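PDB 4HJI: CS1 fimbrial subunit A from Escherichia coli, which forms the major pilin subunit of CS1 fimbriae, the surface filaments with which enterotoxigenic strains colonize the host epithelium. Local coordinates for residues T57-N62 / V92-K97. Sequence-based numbering, arbitrary orientation.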
ATOM      1  N   THR A  57      -5.166  -8.569  -3.072  1.00 15.04           N
ATOM      2  CA  THR A  57      -5.461  -7.748  -4.246  1.00 14.73           C
ATOM      3  C   THR A  57      -5.241  -8.519  -5.537  1.00 15.31           C
ATOM      4  O   THR A  57      -4.647  -9.594  -5.538  1.00 15.72           O
ATOM      5  CB  THR A  57      -4.543  -6.517  -4.306  1.00 14.14           C
ATOM      6  OG1 THR A  57      -3.197  -6.946  -4.571  1.00 14.29           O
ATOM      7  CG2 THR A  57      -4.562  -5.773  -3.004  1.00 13.63           C
ATOM      8  N   VAL A  58      -5.720  -7.956  -6.638  1.00 15.37           N
ATOM      9  CA  VAL A  58      -5.401  -8.439  -7.969  1.00 15.99           C
ATOM     10  C   VAL A  58      -5.134  -7.251  -8.878  1.00 15.87           C
ATOM     11  O   VAL A  58      -5.722  -6.193  -8.699  1.00 15.42           O
ATOM     12  CB  VAL A  58      -6.515  -9.310  -8.592  1.00 16.83           C
ATOM     13  CG1 VAL A  58      -6.622 -10.635  -7.855  1.00 17.25           C
ATOM     14  CG2 VAL A  58      -7.857  -8.573  -8.633  1.00 16.78           C
ATOM     15  N   VAL A  59      -4.229  -7.446  -9.838  1.00 16.34           N
ATOM     16  CA  VAL A  59      -3.931  -6.448 -10.832  1.00 16.55           C
ATOM     17  C   VAL A  59      -4.776  -6.713 -12.073  1.00 17.57           C
ATOM     18  O   VAL A  59      -4.818  -7.838 -12.571  1.00 18.15           O
ATOM     19  CB  VAL A  59      -2.427  -6.455 -11.192  1.00 16.72           C
ATOM     20  CG1 VAL A  59      -2.157  -5.485 -12.327  1.00 17.11           C
ATOM     21  CG2 VAL A  59      -1.613  -6.100  -9.963  1.00 15.96           C
ATOM     22  N   HIS A  60      -5.467  -5.668 -12.550  1.00 17.95           N
ATOM     23  CA  HIS A  60      -6.185  -5.706 -13.816  1.00 19.33           C
ATOM     24  C   HIS A  60      -5.402  -4.958 -14.870  1.00 20.06           C
ATOM     25  O   HIS A  60      -4.900  -3.880 -14.602  1.00 19.86           O
ATOM     26  CB  HIS A  60      -7.516  -5.010 -13.709  1.00 19.48           C
ATOM     27  CG  HIS A  60      -8.548  -5.793 -12.993  1.00 19.61           C
ATOM     28  ND1 HIS A  60      -9.819  -5.961 -13.496  1.00 20.59           N
ATOM     29  CD2 HIS A  60      -8.526  -6.417 -11.793  1.00 19.10           C
ATOM     30  CE1 HIS A  60     -10.525  -6.692 -12.653  1.00 20.52           C
ATOM     31  NE2 HIS A  60      -9.770  -6.970 -11.608  1.00 19.65           N
ATOM     32  N   THR A  61      -5.290  -5.527 -16.058  1.00 21.39           N
ATOM     33  CA  THR A  61      -4.606  -4.837 -17.135  1.00 22.31           C
ATOM     34  C   THR A  61      -5.311  -5.049 -18.454  1.00 23.97           C
ATOM     35  O   THR A  61      -6.037  -6.030 -18.617  1.00 24.46           O
ATOM     36  CB  THR A  61      -3.139  -5.308 -17.234  1.00 22.39           C
ATOM     37  OG1 THR A  61      -2.441  -4.563 -18.243  1.00 23.03           O
ATOM     38  CG2 THR A  61      -3.048  -6.823 -17.535  1.00 23.08           C
ATOM     39  N   ASN A  62      -5.064  -4.132 -19.391  1.00 25.12           N
ATOM     40  CA  ASN A  62      -5.489  -4.301 -20.779  1.00 27.02           C
ATOM     41  C   ASN A  62      -4.404  -4.882 -21.686  1.00 28.16           C
ATOM     42  O   ASN A  62      -4.611  -4.971 -22.891  1.00 29.52           O
ATOM     43  CB  ASN A  62      -6.007  -2.977 -21.361  1.00 27.72           C
ATOM     44  CG  ASN A  62      -4.901  -1.983 -21.663  1.00 27.95           C
ATOM     45  OD1 ASN A  62      -3.703  -2.277 -21.522  1.00 27.69           O
ATOM     46  ND2 ASN A  62      -5.301  -0.788 -22.084  1.00 28.58           N
ATOM     47  N   VAL A  92       5.473  -0.335   3.067  1.00 16.26           N
ATOM     48  CA  VAL A  92       4.463  -0.971   2.248  1.00 15.69           C
ATOM     49  C   VAL A  92       5.101  -2.009   1.353  1.00 16.13           C
ATOM     50  O   VAL A  92       6.133  -1.741   0.726  1.00 16.63           O
ATOM     51  CB  VAL A  92       3.719   0.063   1.371  1.00 15.09           C
ATOM     52  CG1 VAL A  92       2.608  -0.619   0.606  1.00 14.82           C
ATOM     53  CG2 VAL A  92       3.221   1.206   2.225  1.00 14.75           C
ATOM     54  N   ASN A  93       4.548  -3.220   1.379  1.00 16.41           N
ATOM     55  CA  ASN A  93       5.048  -4.315   0.547  1.00 17.21           C
ATOM     56  C   ASN A  93       3.955  -4.686  -0.440  1.00 16.56           C
ATOM     57  O   ASN A  93       2.777  -4.662  -0.098  1.00 16.10           O
ATOM     58  CB  ASN A  93       5.387  -5.586   1.359  1.00 18.49           C
ATOM     59  CG  ASN A  93       6.600  -5.447   2.256  1.00 19.81           C
ATOM     60  OD1 ASN A  93       7.023  -4.357   2.620  1.00 21.18           O
ATOM     61  ND2 ASN A  93       7.189  -6.580   2.598  1.00 21.26           N
ATOM     62  N   PHE A  94       4.349  -5.025  -1.657  1.00 16.62           N
ATOM     63  CA  PHE A  94       3.414  -5.478  -2.671  1.00 16.54           C
ATOM     64  C   PHE A  94       4.017  -6.649  -3.411  1.00 17.63           C
ATOM     65  O   PHE A  94       5.177  -6.594  -3.823  1.00 17.93           O
ATOM     66  CB  PHE A  94       3.066  -4.362  -3.673  1.00 16.03           C
ATOM     67  CG  PHE A  94       2.133  -4.818  -4.751  1.00 16.05           C
ATOM     68  CD1 PHE A  94       2.534  -4.902  -6.064  1.00 16.53           C
ATOM     69  CD2 PHE A  94       0.821  -5.174  -4.433  1.00 15.73           C
ATOM     70  CE1 PHE A  94       1.662  -5.338  -7.054  1.00 16.80           C
ATOM     71  CE2 PHE A  94      -0.046  -5.626  -5.409  1.00 15.87           C
ATOM     72  CZ  PHE A  94       0.364  -5.711  -6.719  1.00 16.40           C
ATOM     73  N   ALA A  95       3.239  -7.718  -3.562  1.00 18.13           N
ATOM     74  CA  ALA A  95       3.717  -8.901  -4.270  1.00 19.44           C
ATOM     75  C   ALA A  95       5.054  -9.371  -3.714  1.00 20.26           C
ATOM     76  O   ALA A  95       5.913  -9.829  -4.472  1.00 21.61           O
ATOM     77  CB  ALA A  95       3.841  -8.591  -5.761  1.00 19.69           C
ATOM     78  N   GLY A  96       5.247  -9.236  -2.396  1.00 20.26           N
ATOM     79  CA  GLY A  96       6.452  -9.723  -1.727  1.00 21.41           C
ATOM     80  C   GLY A  96       7.692  -8.857  -1.917  1.00 21.65           C
ATOM     81  O   GLY A  96       8.793  -9.288  -1.601  1.00 23.09           O
ATOM     82  N   LYS A  97       7.509  -7.644  -2.437  1.00 21.08           N
ATOM     83  CA  LYS A  97       8.589  -6.672  -2.633  1.00 21.23           C
ATOM     84  C   LYS A  97       8.258  -5.361  -1.880  1.00 19.85           C
ATOM     85  O   LYS A  97       7.128  -4.898  -1.910  1.00 18.54           O
ATOM     86  CB  LYS A  97       8.737  -6.385  -4.130  1.00 22.13           C
ATOM     87  CG  LYS A  97       9.113  -7.608  -4.959  1.00 23.86           C
ATOM     88  CD  LYS A  97       8.203  -7.817  -6.163  1.00 24.59           C
ATOM     89  CE  LYS A  97       8.374  -9.210  -6.775  1.00 26.08           C
ATOM     90  NZ  LYS A  97       7.031  -9.796  -7.130  1.00 26.00           N
TER
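T57 meets the ring of F94 at its rim. Its OG1 lies 3.5 Å from F94 CE2, close to the plane of the ring. OG1 is also hydrogen-bonded to the backbone O of Q125, so this buried polar atom is satisfied while it borders the aromatic edge. V58 turns its side chain the other way, onto V121. V59 faces F94 again and gives the apolar half of the contact. Its CG2 sits 3.8 Å from F94 CZ, again at the ring edge. V59 CG1 stands anti to the backbone N (chi1 175°), which leaves CG2 beside that N as the methyl that touches the ring.

F94 reaches this edge because its CG is anti to its own backbone N (chi1 178°), which extends the ring toward T57 and V59. A95 CB lies over one face of the ring, 3.9 Å from its plane and nearer the edge than the centre. L27 touches all three side chains, and I106 also touches F94. The backbone turns back just after F94 in a type I' turn to K97, closed by F94 N to K97 O at 2.8 Å and K97 N to F94 O at 2.9 Å. K97 NZ bonds A95 O (2.9 Å) and pairs with D110.

No hydrogen bond joins the two segments. Their nearest CA atoms, of T57 and A95, are 9.3 Å apart, too far for backbone pairing. Strand 119-131 links them, pairing antiparallel with both strands 49-61 and 87-94. The contact is a hydrophobic core patch of the immunoglobulin-like beta fold of chaperone-usher pilins, with a beta-hairpin turn at its border.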